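Methyltransferase (Streptococcus pyogenes, PDB 2ESR) probably acts as an S-adenosylmethionine-dependent methyltransferase of Rossmann-like fold, with a substrate that is likely to be RNA but is not established. Local coordinates at residues 28-33 and 47-52; 34-39 and 99-104; 56-61 and 84-89; 95-100 and 125-130; 103-108 and 133-138. All blocks are in the same frame, centred on the assembly; numbering follows the deposited sequence.

In the fold
Interactions 2, 3 and 5 are seams of one sheet: 34-39 with 99-104 and 103-108 with 133-138 share strand 101-106 at its centre, while 56-61 with 84-89 adds the outer strand and reaches the second subunit. All three rely on parallel backbone bonds and buried aliphatic or aromatic side chains. Interactions 1 and 4 join loops and helix ends, and here arginine, lysine and carbonyl oxygens do more of the work. Interaction 1 lies at the surface, though Ala49 and Phe30 touch Leu103 of interactions 2 and 5. Interaction 4, partly buried, shares Gly99 and Arg100 with interaction 2, and its Thr98 also meets the second subunit.

Interaction 1 (28-33 and 47-52); sequences PYFNGG and IEAVSR
Arg52 sends its side chain along the carbonyl of Pro28, while the ring of Phe30 slants past the base of the same arginine, the ring and guanidinium planes standing 74° apart. With CG anti to the carbonyl carbon (chi1 -71°) and the chain extended from CG to NE, the guanidinium arrives edge-on. NH1 donates to a lone pair of Pro28 O, in the carbonyl plane, at 2.9 Å, and the oxygen lies close to the guanidinium plane. Arginine suits this place because its CB, CG and CD can run alongside the loop before the polar end is reached. Its NE turns back to its own helix and makes a salt bridge with Glu48 OE2, 2.8 Å away, although the hydrogen bond within it is bent and weak. The helix involved, 44-51, follows strand 34-38 in the Rossmann-like fold, so its end is tied to the loop leading into that strand. Phe30 N donates to Arg52 O at 2.8 Å, and Tyr29 CA comes within 3.3 Å of this oxygen. The Phe30 ring lies obliquely against the last helical turn, its CD2 3.6 Å from Ala49 O. The small Ala49 lets the helix come close to the ring, with CE2 of Phe30 4.4 Å from Ala49 CB. Phe23 of helix 19-26 touches Phe30, Ala49 and Arg52 alike.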
# COMPACT_ATOMS: atom_id res chain seq x y z
N PRO A 28 1.22 -3.02 24.37
CA PRO A 28 0.40 -1.88 23.96
C PRO A 28 1.09 -0.91 23.01
O PRO A 28 0.48 0.06 22.55
CB PRO A 28 0.05 -1.22 25.30
CG PRO A 28 1.28 -1.45 26.09
CD PRO A 28 1.61 -2.89 25.78
N TYR A 29 2.37 -1.15 22.74
CA TYR A 29 3.12 -0.31 21.80
C TYR A 29 3.86 -1.24 20.85
O TYR A 29 4.06 -2.41 21.15
CB TYR A 29 4.12 0.59 22.54
CG TYR A 29 5.12 -0.17 23.38
CD1 TYR A 29 4.80 -0.60 24.66
CD2 TYR A 29 6.38 -0.50 22.87
CE1 TYR A 29 5.69 -1.35 25.42
CE2 TYR A 29 7.29 -1.25 23.62
CZ TYR A 29 6.93 -1.67 24.89
OH TYR A 29 7.81 -2.42 25.64
N PHE A 30 4.26 -0.71 19.70
CA PHE A 30 4.99 -1.50 18.71
C PHE A 30 6.19 -0.69 18.24
O PHE A 30 6.17 0.54 18.28
CB PHE A 30 4.10 -1.79 17.50
CG PHE A 30 2.77 -2.39 17.84
CD1 PHE A 30 2.65 -3.74 18.15
CD2 PHE A 30 1.63 -1.60 17.85
CE1 PHE A 30 1.41 -4.29 18.46
CE2 PHE A 30 0.39 -2.13 18.16
CZ PHE A 30 0.28 -3.49 18.47
N ASN A 31 7.25 -1.37 17.80
CA ASN A 31 8.43 -0.67 17.30
C ASN A 31 8.57 -0.81 15.79
O ASN A 31 9.62 -1.21 15.29
CB ASN A 31 9.69 -1.18 17.99
CG ASN A 31 9.79 -0.70 19.43
OD1 ASN A 31 9.20 -1.29 20.33
ND2 ASN A 31 10.54 0.37 19.64
N GLY A 32 7.51 -0.48 15.06
CA GLY A 32 7.54 -0.56 13.61
C GLY A 32 7.02 -1.88 13.06
O GLY A 32 6.87 -2.85 13.80
N GLY A 33 6.76 -1.91 11.76
CA GLY A 33 6.27 -3.12 11.12
C GLY A 33 5.11 -2.83 10.19
O GLY A 33 4.60 -1.71 10.17
N ILE A 47 -5.60 1.78 12.11
CA ILE A 47 -5.23 3.14 12.48
C ILE A 47 -4.66 3.19 13.90
O ILE A 47 -3.64 3.83 14.14
CB ILE A 47 -6.46 4.07 12.37
CG1 ILE A 47 -6.93 4.11 10.91
CG2 ILE A 47 -6.10 5.48 12.86
CD1 ILE A 47 -8.21 4.88 10.69
N GLU A 48 -5.31 2.51 14.83
CA GLU A 48 -4.83 2.50 16.20
C GLU A 48 -3.47 1.81 16.29
O GLU A 48 -2.59 2.25 17.03
CB GLU A 48 -5.84 1.81 17.12
CG GLU A 48 -5.49 1.82 18.60
CD GLU A 48 -5.34 3.22 19.17
OE1 GLU A 48 -6.12 4.12 18.79
OE2 GLU A 48 -4.44 3.43 20.02
N ALA A 49 -3.28 0.74 15.52
CA ALA A 49 -2.02 0.01 15.53
C ALA A 49 -0.88 0.90 15.06
O ALA A 49 0.22 0.85 15.60
CB ALA A 49 -2.11 -1.23 14.65
N VAL A 50 -1.13 1.70 14.04
CA VAL A 50 -0.09 2.60 13.54
C VAL A 50 0.16 3.68 14.59
O VAL A 50 1.30 4.08 14.84
CB VAL A 50 -0.50 3.24 12.19
CG1 VAL A 50 0.48 4.34 11.81
CG2 VAL A 50 -0.52 2.18 11.10
N SER A 51 -0.92 4.14 15.23
CA SER A 51 -0.80 5.17 16.26
C SER A 51 0.07 4.66 17.40
O SER A 51 0.78 5.44 18.06
CB SER A 51 -2.18 5.55 16.79
OG SER A 51 -2.08 6.59 17.76
N ARG A 52 0.03 3.35 17.64
CA ARG A 52 0.79 2.74 18.72
C ARG A 52 2.20 2.30 18.34
O ARG A 52 2.91 1.73 19.18
CB ARG A 52 0.00 1.56 19.29
CG ARG A 52 -1.22 1.98 20.09
CD ARG A 52 -2.10 0.80 20.49
NE ARG A 52 -3.26 1.22 21.28
CZ ARG A 52 -3.32 1.20 22.61
NH1 ARG A 52 -2.28 0.76 23.31
NH2 ARG A 52 -4.41 1.61 23.24

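Interaction 2 (34-39 and 99-104); sequences RVLDLF and GRFDLV
Val35 pairs with Leu103 and Leu36 with Val104 in parallel register, Leu36 N donating to Leu103 O at 2.8 Å. One step earlier Arg34 O accepts from both Asp102 N and Leu103 N, since the chain turns a corner at Asp102. The Asp102 side chain bonds back: OD1, through the lone pair pointing away from its partner oxygen, accepts from Arg34 N at 2.7 Å in a nearly straight bond (166°). An aspartate suits the corner, since its short side chain holds a carboxylate oxygen close beside the neighbouring backbone amide. These strands, 34-38 and 101-106, adjoin at the middle of the 3-2-1-4-5 order of a Rossmann-like methyltransferase, the switch point beside which the cofactor cleft usually opens. On one face Val35 and Leu103 run alongside each other, CG2 of the valine 4.1 Å from CD2 of the leucine. On the other, Leu36 CB sits over a face of the Phe101 ring in a CH-pi contact, 3.9 Å from the ring centroid. The same CB also touches Val104 CG2 (4.1 Å), so one methylene meets ring and valine. Arg34 sends its guanidinium out of the sheet, where NH2 donates to Phe83 O of the second subunit.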
# COMPACT_ATOMS: atom_id res chain seq x y z
N ARG A 34 4.69 -3.83 9.42
CA ARG A 34 3.59 -3.69 8.47
C ARG A 34 2.31 -4.36 8.95
O ARG A 34 2.31 -5.52 9.35
CB ARG A 34 3.95 -4.28 7.11
CG ARG A 34 4.97 -3.51 6.29
CD ARG A 34 4.86 -3.90 4.82
NE ARG A 34 5.80 -3.18 3.96
CZ ARG A 34 7.11 -3.41 3.93
NH1 ARG A 34 7.64 -4.34 4.71
NH2 ARG A 34 7.89 -2.72 3.11
N VAL A 35 1.21 -3.62 8.88
CA VAL A 35 -0.09 -4.12 9.29
C VAL A 35 -0.95 -4.42 8.06
O VAL A 35 -0.89 -3.70 7.06
CB VAL A 35 -0.85 -3.07 10.15
CG1 VAL A 35 -2.24 -3.58 10.50
CG2 VAL A 35 -0.06 -2.77 11.41
N LEU A 36 -1.72 -5.51 8.13
CA LEU A 36 -2.65 -5.87 7.07
C LEU A 36 -4.02 -5.95 7.73
O LEU A 36 -4.20 -6.72 8.68
CB LEU A 36 -2.31 -7.22 6.43
CG LEU A 36 -3.35 -7.74 5.43
CD1 LEU A 36 -3.51 -6.76 4.27
CD2 LEU A 36 -2.92 -9.10 4.90
N ASP A 37 -4.96 -5.14 7.26
CA ASP A 37 -6.31 -5.14 7.82
C ASP A 37 -7.26 -5.57 6.72
O ASP A 37 -7.65 -4.76 5.87
CB ASP A 37 -6.67 -3.74 8.32
CG ASP A 37 -7.87 -3.73 9.25
OD1 ASP A 37 -8.67 -4.68 9.20
OD2 ASP A 37 -8.01 -2.75 10.02
N LEU A 38 -7.63 -6.85 6.72
CA LEU A 38 -8.54 -7.39 5.73
C LEU A 38 -9.95 -7.22 6.28
O LEU A 38 -10.17 -7.33 7.49
CB LEU A 38 -8.22 -8.87 5.49
CG LEU A 38 -6.83 -9.14 4.91
CD1 LEU A 38 -6.60 -10.65 4.79
CD2 LEU A 38 -6.71 -8.48 3.55
N PHE A 39 -10.91 -6.97 5.40
CA PHE A 39 -12.29 -6.74 5.80
C PHE A 39 -12.18 -5.60 6.82
O PHE A 39 -12.76 -5.65 7.90
CB PHE A 39 -12.89 -7.99 6.47
CG PHE A 39 -12.58 -9.27 5.74
CD1 PHE A 39 -11.49 -10.06 6.11
CD2 PHE A 39 -13.38 -9.69 4.68
CE1 PHE A 39 -11.20 -11.24 5.44
CE2 PHE A 39 -13.09 -10.88 4.00
CZ PHE A 39 -12.00 -11.65 4.38
N GLY A 99 4.67 -8.06 0.44
CA GLY A 99 5.52 -7.98 1.61
C GLY A 99 5.07 -8.82 2.78
O GLY A 99 3.90 -9.20 2.87
N ARG A 100 6.00 -9.12 3.68
CA ARG A 100 5.68 -9.89 4.88
C ARG A 100 4.95 -8.93 5.82
O ARG A 100 5.35 -7.77 5.96
CB ARG A 100 6.96 -10.38 5.55
CG ARG A 100 7.73 -11.43 4.76
CD ARG A 100 7.16 -12.82 4.99
NE ARG A 100 7.92 -13.84 4.28
CZ ARG A 100 7.75 -15.15 4.46
NH1 ARG A 100 6.85 -15.59 5.33
NH2 ARG A 100 8.47 -16.02 3.76
N PHE A 101 3.89 -9.41 6.45
CA PHE A 101 3.12 -8.58 7.37
C PHE A 101 3.35 -9.05 8.79
O PHE A 101 3.37 -10.24 9.06
CB PHE A 101 1.64 -8.64 7.00
CG PHE A 101 1.33 -7.91 5.73
CD1 PHE A 101 1.19 -6.53 5.73
CD2 PHE A 101 1.24 -8.60 4.52
CE1 PHE A 101 0.97 -5.84 4.54
CE2 PHE A 101 1.02 -7.91 3.33
CZ PHE A 101 0.88 -6.53 3.34
N ASP A 102 3.52 -8.09 9.69
CA ASP A 102 3.79 -8.39 11.10
C ASP A 102 2.55 -8.47 11.96
O ASP A 102 2.54 -9.15 13.00
CB ASP A 102 4.73 -7.32 11.66
CG ASP A 102 5.96 -7.13 10.79
OD1 ASP A 102 6.01 -6.15 10.01
OD2 ASP A 102 6.88 -7.97 10.87
N LEU A 103 1.49 -7.79 11.54
CA LEU A 103 0.24 -7.78 12.29
C LEU A 103 -0.92 -7.81 11.30
O LEU A 103 -1.00 -6.97 10.41
CB LEU A 103 0.18 -6.52 13.16
CG LEU A 103 -1.08 -6.23 13.99
CD1 LEU A 103 -1.38 -7.41 14.94
CD2 LEU A 103 -0.86 -4.95 14.80
N VAL A 104 -1.80 -8.78 11.45
CA VAL A 104 -2.93 -8.91 10.56
C VAL A 104 -4.22 -8.89 11.36
O VAL A 104 -4.34 -9.58 12.37
CB VAL A 104 -2.84 -10.25 9.78
CG1 VAL A 104 -4.04 -10.40 8.85
CG2 VAL A 104 -1.54 -10.31 8.99

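Interaction 3 (56-61 and 84-89); sequences AAVLVE and TLLKME
Val58, Leu59 and Val60 face Thr84, Leu85 and Leu86 across the parallel seam of a beta-alpha-beta unit, strand 56-60, helix 64-75 and strand 83-86, in the Rossmann-like sheet. The backbone ladder is tight: Leu59 N donates to Thr84 O and Leu86 N to Leu59 O, while Glu61 N closes it on Leu86 O. The side chains alternate between faces. On one, CG1 of Val58, anti to the backbone N (chi1 170°), slants across to within 4.0 Å of Leu86 CD1. Farther along that face Val60 CG1 meets Met88, a selenomethionine here, with 4.0 Å to its CG. Branched valines suit the extended chain and fill the seam. On the other face Leu85 CD1 bends over the neighbouring strand to lie 3.8 Å from Leu59 CB. Outside this shell, Leu59 rests on Asp37 and Ala46, and Val60 on Leu38 and Ala93, so the strand is held from both sides of the sheet. Glu61, at the strand end, accepts Gly41 N on OE1 and Asn63 N on OE2; in related methyltransferases an acidic residue here commonly binds the cofactor ribose. Leu85 O is hydrogen-bonded by Thr98 OG1 of the second subunit. At the start of the pairing, away from Glu61, Ala57 O takes Thr84 N at 2.9 Å and a water at 3.2 Å, and that water lies 2.8 Å from Thr84 OG1.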
# COMPACT_ATOMS: atom_id res chain seq x y z
N ALA A 56 3.31 1.11 8.90
CA ALA A 56 2.37 1.35 7.81
C ALA A 56 1.29 0.31 7.84
O ALA A 56 1.40 -0.70 8.55
CB ALA A 56 3.10 1.30 6.48
N ALA A 57 0.23 0.54 7.07
CA ALA A 57 -0.87 -0.41 7.04
C ALA A 57 -1.51 -0.49 5.67
O ALA A 57 -1.63 0.51 4.96
CB ALA A 57 -1.92 -0.02 8.05
N VAL A 58 -1.91 -1.70 5.30
CA VAL A 58 -2.61 -1.91 4.04
C VAL A 58 -3.99 -2.32 4.51
O VAL A 58 -4.12 -3.24 5.32
CB VAL A 58 -2.01 -3.05 3.20
CG1 VAL A 58 -2.94 -3.36 2.01
CG2 VAL A 58 -0.63 -2.66 2.68
N LEU A 59 -5.01 -1.61 4.05
CA LEU A 59 -6.38 -1.93 4.42
C LEU A 59 -7.14 -2.38 3.19
O LEU A 59 -7.00 -1.78 2.12
CB LEU A 59 -7.08 -0.70 5.03
CG LEU A 59 -6.60 -0.18 6.39
CD1 LEU A 59 -5.23 0.48 6.25
CD2 LEU A 59 -7.61 0.82 6.92
N VAL A 60 -7.93 -3.44 3.32
CA VAL A 60 -8.72 -3.93 2.20
C VAL A 60 -10.17 -3.93 2.64
O VAL A 60 -10.52 -4.56 3.64
CB VAL A 60 -8.34 -5.37 1.80
CG1 VAL A 60 -9.12 -5.78 0.55
CG2 VAL A 60 -6.84 -5.47 1.53
N GLU A 61 -11.01 -3.22 1.90
CA GLU A 61 -12.43 -3.14 2.21
C GLU A 61 -13.18 -2.91 0.91
O GLU A 61 -12.91 -1.96 0.19
CB GLU A 61 -12.68 -1.98 3.19
CG GLU A 61 -14.16 -1.74 3.50
CD GLU A 61 -14.84 -2.97 4.05
OE1 GLU A 61 -14.39 -3.50 5.08
OE2 GLU A 61 -15.84 -3.42 3.43
N THR A 84 -2.47 2.46 2.97
CA THR A 84 -2.78 2.10 1.60
C THR A 84 -4.12 1.37 1.66
O THR A 84 -4.22 0.31 2.27
CB THR A 84 -1.72 1.17 1.01
OG1 THR A 84 -0.44 1.81 1.05
CG2 THR A 84 -2.06 0.82 -0.43
N LEU A 85 -5.15 1.96 1.04
CA LEU A 85 -6.48 1.35 1.02
C LEU A 85 -6.76 0.72 -0.33
O LEU A 85 -6.62 1.37 -1.37
CB LEU A 85 -7.57 2.38 1.34
CG LEU A 85 -9.01 1.85 1.22
CD1 LEU A 85 -9.26 0.81 2.30
CD2 LEU A 85 -10.01 2.99 1.36
N LEU A 86 -7.14 -0.55 -0.32
CA LEU A 86 -7.45 -1.27 -1.54
C LEU A 86 -8.93 -1.60 -1.53
O LEU A 86 -9.45 -2.16 -0.56
CB LEU A 86 -6.64 -2.56 -1.63
CG LEU A 86 -5.12 -2.40 -1.73
CD1 LEU A 86 -4.47 -3.77 -1.70
CD2 LEU A 86 -4.76 -1.68 -3.02
N LYS A 87 -9.62 -1.24 -2.62
CA LYS A 87 -11.04 -1.52 -2.76
C LYS A 87 -11.14 -2.79 -3.59
O LYS A 87 -11.20 -2.75 -4.82
CB LYS A 87 -11.74 -0.36 -3.46
CG LYS A 87 -13.25 -0.51 -3.53
CD LYS A 87 -13.94 0.84 -3.73
CE LYS A 87 -13.46 1.55 -4.98
NZ LYS A 87 -14.09 2.90 -5.12
N MSE A 88 -11.13 -3.93 -2.91
CA MSE A 88 -11.20 -5.21 -3.61
C MSE A 88 -11.55 -6.35 -2.65
O MSE A 88 -11.59 -6.16 -1.44
CB MSE A 88 -9.86 -5.49 -4.32
CG MSE A 88 -8.65 -5.62 -3.41
SE MSE A 88 -6.94 -5.46 -4.35
CE MSE A 88 -7.07 -7.04 -5.47
N GLU A 89 -11.82 -7.52 -3.22
CA GLU A 89 -12.15 -8.69 -2.42
C GLU A 89 -10.89 -9.15 -1.70
O GLU A 89 -9.79 -9.11 -2.26
CB GLU A 89 -12.65 -9.83 -3.33
CG GLU A 89 -13.85 -9.48 -4.20
CD GLU A 89 -15.09 -9.15 -3.41
OE1 GLU A 89 -16.16 -8.98 -4.03
OE2 GLU A 89 -15.01 -9.06 -2.17
O HOH W 1 1.03 1.01 3.30

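Interaction 4 (95-100 and 125-130); sequences DCLTGR and KNLLSE
Arg100 and Leu127 bring their backbones within 4.7 Å, CA to CA, where the loop after helix 90-96 runs beside the end of helix 111-124. That helix closes in a Schellman motif with Asn126 as its C-prime residue, and asparagine suits this place because it tolerates the positive phi the motif requires. Among the hydrogen bonds, Arg100 NH1 donates to Leu128 O at 2.8 Å, with the oxygen near the guanidinium plane although the donor sits above the carbonyl plane. The bend at chi2 (-83°) folds the arginine back over the other segment. One face of its guanidinium lies against Asn126 O, 3.3 Å from CZ, too poorly angled to bond but probably a favourable place for a carbonyl dipole. Alongside, Asn126 CB comes to 3.7 Å from NH2 of Arg100. The apolar part is Leu127, whose CD2 approaches CB of Leu97 at 4.0 Å and also touches Leu97 O; the leucine rests on Leu122 as well. In the charged part, the Lys125 chain, bent at three torsions, curls its ammonium NZ to Asp95 OD1 in a salt bridge of 3.3 Å whose hydrogen bond is weak. Ile94 O offers the same nitrogen another weak bond. A water links Lys125 NZ, 2.7 Å away, to Leu97 O, to which it donates at 2.6 Å.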
# COMPACT_ATOMS: atom_id res chain seq x y z
N ASP A 95 -3.76 -12.26 -3.36
CA ASP A 95 -2.98 -12.66 -4.53
C ASP A 95 -2.10 -11.54 -5.09
O ASP A 95 -1.19 -11.79 -5.87
CB ASP A 95 -3.91 -13.18 -5.63
CG ASP A 95 -4.51 -14.53 -5.30
OD1 ASP A 95 -3.74 -15.48 -5.07
OD2 ASP A 95 -5.76 -14.64 -5.27
N CYS A 96 -2.38 -10.31 -4.68
CA CYS A 96 -1.62 -9.16 -5.18
C CYS A 96 -0.62 -8.60 -4.17
O CYS A 96 0.25 -7.82 -4.53
CB CYS A 96 -2.59 -8.06 -5.61
SG CYS A 96 -3.74 -8.59 -6.90
N LEU A 97 -0.75 -9.01 -2.91
CA LEU A 97 0.15 -8.54 -1.85
C LEU A 97 1.52 -9.19 -1.98
O LEU A 97 1.64 -10.31 -2.49
CB LEU A 97 -0.44 -8.87 -0.48
CG LEU A 97 -1.83 -8.29 -0.21
CD1 LEU A 97 -2.35 -8.82 1.13
CD2 LEU A 97 -1.74 -6.78 -0.20
N THR A 98 2.57 -8.52 -1.51
CA THR A 98 3.91 -9.09 -1.63
C THR A 98 4.80 -9.08 -0.40
O THR A 98 5.61 -9.99 -0.21
CB THR A 98 4.71 -8.39 -2.73
OG1 THR A 98 4.99 -7.05 -2.31
CG2 THR A 98 3.92 -8.35 -4.02
N GLY A 99 4.67 -8.06 0.44
CA GLY A 99 5.52 -7.98 1.61
C GLY A 99 5.07 -8.82 2.78
O GLY A 99 3.90 -9.20 2.87
N ARG A 100 6.00 -9.12 3.68
CA ARG A 100 5.68 -9.89 4.88
C ARG A 100 4.95 -8.93 5.82
O ARG A 100 5.35 -7.77 5.96
CB ARG A 100 6.96 -10.38 5.55
CG ARG A 100 7.73 -11.43 4.76
CD ARG A 100 7.16 -12.82 4.99
NE ARG A 100 7.92 -13.84 4.28
CZ ARG A 100 7.75 -15.15 4.46
NH1 ARG A 100 6.85 -15.59 5.33
NH2 ARG A 100 8.47 -16.02 3.76
N LYS A 125 0.77 -18.11 0.67
CA LYS A 125 1.40 -17.06 -0.12
C LYS A 125 2.60 -16.44 0.58
O LYS A 125 3.13 -15.43 0.13
CB LYS A 125 0.37 -15.98 -0.45
CG LYS A 125 -0.81 -16.48 -1.29
CD LYS A 125 -0.35 -17.01 -2.64
CE LYS A 125 0.26 -15.92 -3.49
NZ LYS A 125 -0.73 -14.87 -3.85
N ASN A 126 3.01 -17.06 1.68
CA ASN A 126 4.15 -16.59 2.48
C ASN A 126 4.10 -15.10 2.75
O ASN A 126 5.09 -14.39 2.59
CB ASN A 126 5.46 -16.95 1.79
CG ASN A 126 5.52 -18.40 1.39
OD1 ASN A 126 5.17 -18.76 0.26
ND2 ASN A 126 5.93 -19.25 2.32
N LEU A 127 2.93 -14.62 3.17
CA LEU A 127 2.72 -13.21 3.45
C LEU A 127 2.80 -12.87 4.93
O LEU A 127 2.59 -11.72 5.31
CB LEU A 127 1.35 -12.78 2.92
CG LEU A 127 1.18 -12.83 1.39
CD1 LEU A 127 -0.28 -12.64 1.03
CD2 LEU A 127 2.05 -11.76 0.77
N LEU A 128 3.11 -13.86 5.76
CA LEU A 128 3.19 -13.64 7.20
C LEU A 128 4.62 -13.66 7.74
O LEU A 128 5.39 -14.57 7.44
CB LEU A 128 2.39 -14.72 7.94
CG LEU A 128 0.92 -14.87 7.54
CD1 LEU A 128 0.30 -16.01 8.32
CD2 LEU A 128 0.17 -13.57 7.80
N SER A 129 4.97 -12.66 8.53
CA SER A 129 6.32 -12.61 9.09
C SER A 129 6.46 -13.75 10.08
O SER A 129 5.47 -14.33 10.52
CB SER A 129 6.55 -11.29 9.82
OG SER A 129 5.87 -11.27 11.06
N GLU A 130 7.70 -14.09 10.42
CA GLU A 130 7.96 -15.15 11.38
C GLU A 130 7.24 -14.87 12.69
O GLU A 130 6.59 -15.75 13.27
CB GLU A 130 9.47 -15.24 11.65
CG GLU A 130 10.30 -15.72 10.47
CD GLU A 130 10.17 -17.22 10.25
OE1 GLU A 130 9.04 -17.69 10.01
OE2 GLU A 130 11.21 -17.92 10.31
O HOH W 2 0.50 -12.68 -2.79

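Interaction 5 (103-108 and 133-138); sequences LVFLDP and MVVCET
Val135 N donates to Val104 O at 2.7 Å, the shortest rung of a parallel ladder that includes Val104 N to Met133 O, Leu106 N to Val135 O and Glu137 N to Leu106 O. The last is the longest, 3.2 Å, at the end where strand 101-106 finishes. Side chains alternate along the pair. On one face the Phe105 ring flanks Val135, CD1 of the ring 3.7 Å from CB of the valine. Leu103 CD1 crosses to Val135 CG2 at 3.8 Å, so Val135 touches both, with CB and CG1 at the ring and CG2 at the leucine. On the reverse face Leu106 CD1 meets Val134 CG1 at 3.7 Å. Beta-branched valines favour the extended backbone and are apolar enough for this buried seam. Beyond the ladder, Asp107 and Pro108 begin an Asp-Pro-Pro-Tyr sequence, the motif that in amino-directed methyltransferases usually lines the active site. Glu137, its chain extended beyond CG, brings OE1 to 3.8 Å from Asp107 OD1, and one water donates to both oxygens, 2.7 Å from each. Phe105 reaches Phe23 of helix 19-26 and Leu103 reaches Ile26, while Leu106 and Val134 pack on Ile119 of helix 111-124; strand 34-38 continues the sheet beside 101-106, and strand 162-169 runs antiparallel beyond 132-139.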
# COMPACT_ATOMS: atom_id res chain seq x y z
N LEU A 103 1.49 -7.79 11.54
CA LEU A 103 0.24 -7.78 12.29
C LEU A 103 -0.92 -7.81 11.30
O LEU A 103 -1.00 -6.97 10.41
CB LEU A 103 0.18 -6.52 13.16
CG LEU A 103 -1.08 -6.23 13.99
CD1 LEU A 103 -1.38 -7.41 14.94
CD2 LEU A 103 -0.86 -4.95 14.80
N VAL A 104 -1.80 -8.78 11.45
CA VAL A 104 -2.93 -8.91 10.56
C VAL A 104 -4.22 -8.89 11.36
O VAL A 104 -4.34 -9.58 12.37
CB VAL A 104 -2.84 -10.25 9.78
CG1 VAL A 104 -4.04 -10.40 8.85
CG2 VAL A 104 -1.54 -10.31 8.99
N PHE A 105 -5.17 -8.06 10.93
CA PHE A 105 -6.46 -7.98 11.60
C PHE A 105 -7.51 -8.62 10.70
O PHE A 105 -7.59 -8.29 9.51
CB PHE A 105 -6.84 -6.53 11.88
CG PHE A 105 -6.03 -5.89 12.97
CD1 PHE A 105 -6.14 -6.34 14.28
CD2 PHE A 105 -5.12 -4.87 12.69
CE1 PHE A 105 -5.36 -5.78 15.30
CE2 PHE A 105 -4.34 -4.30 13.69
CZ PHE A 105 -4.45 -4.76 15.00
N LEU A 106 -8.30 -9.53 11.27
CA LEU A 106 -9.33 -10.23 10.51
C LEU A 106 -10.66 -10.21 11.25
O LEU A 106 -10.77 -10.73 12.37
CB LEU A 106 -8.95 -11.70 10.27
CG LEU A 106 -7.64 -12.06 9.57
CD1 LEU A 106 -7.58 -13.58 9.43
CD2 LEU A 106 -7.55 -11.40 8.20
N ASP A 107 -11.67 -9.62 10.63
CA ASP A 107 -13.02 -9.56 11.20
C ASP A 107 -13.92 -9.63 9.97
O ASP A 107 -14.49 -8.63 9.54
CB ASP A 107 -13.25 -8.26 11.96
CG ASP A 107 -14.62 -8.22 12.64
OD1 ASP A 107 -14.86 -7.32 13.48
OD2 ASP A 107 -15.45 -9.10 12.33
N PRO A 108 -14.07 -10.83 9.39
CA PRO A 108 -14.89 -11.03 8.21
C PRO A 108 -16.27 -11.61 8.42
O PRO A 108 -16.64 -12.00 9.53
CB PRO A 108 -14.03 -11.98 7.39
CG PRO A 108 -13.55 -12.93 8.46
CD PRO A 108 -13.29 -12.05 9.69
N MSE A 133 1.36 -11.73 14.20
CA MSE A 133 0.24 -11.88 15.11
C MSE A 133 -0.98 -11.69 14.21
O MSE A 133 -1.12 -10.64 13.56
CB MSE A 133 0.26 -10.82 16.22
CG MSE A 133 1.24 -11.13 17.32
SE MSE A 133 1.07 -9.82 18.71
CE MSE A 133 1.89 -8.35 17.82
N VAL A 134 -1.82 -12.72 14.12
CA VAL A 134 -3.06 -12.63 13.34
C VAL A 134 -4.17 -12.50 14.37
O VAL A 134 -4.50 -13.46 15.10
CB VAL A 134 -3.28 -13.88 12.45
CG1 VAL A 134 -4.59 -13.73 11.67
CG2 VAL A 134 -2.13 -14.02 11.47
N VAL A 135 -4.72 -11.30 14.45
CA VAL A 135 -5.76 -10.96 15.42
C VAL A 135 -7.15 -11.05 14.82
O VAL A 135 -7.48 -10.32 13.88
CB VAL A 135 -5.53 -9.54 15.96
CG1 VAL A 135 -6.57 -9.20 17.00
CG2 VAL A 135 -4.13 -9.43 16.56
N CYS A 136 -7.96 -11.92 15.40
CA CYS A 136 -9.32 -12.13 14.94
C CYS A 136 -10.34 -11.65 15.95
O CYS A 136 -10.30 -12.04 17.10
CB CYS A 136 -9.55 -13.62 14.69
SG CYS A 136 -8.32 -14.40 13.63
N GLU A 137 -11.25 -10.78 15.51
CA GLU A 137 -12.30 -10.30 16.40
C GLU A 137 -13.59 -10.89 15.84
O GLU A 137 -13.89 -10.73 14.66
CB GLU A 137 -12.36 -8.77 16.40
CG GLU A 137 -13.46 -8.22 17.30
CD GLU A 137 -13.36 -6.71 17.50
OE1 GLU A 137 -13.06 -6.01 16.51
OE2 GLU A 137 -13.60 -6.24 18.63
N THR A 138 -14.33 -11.59 16.69
CA THR A 138 -15.57 -12.24 16.27
C THR A 138 -16.61 -12.18 17.38
O THR A 138 -16.35 -11.64 18.45
CB THR A 138 -15.33 -13.73 15.99
OG1 THR A 138 -15.04 -14.39 17.23
CG2 THR A 138 -14.15 -13.92 15.05
O HOH W 3 -13.09 -5.31 13.95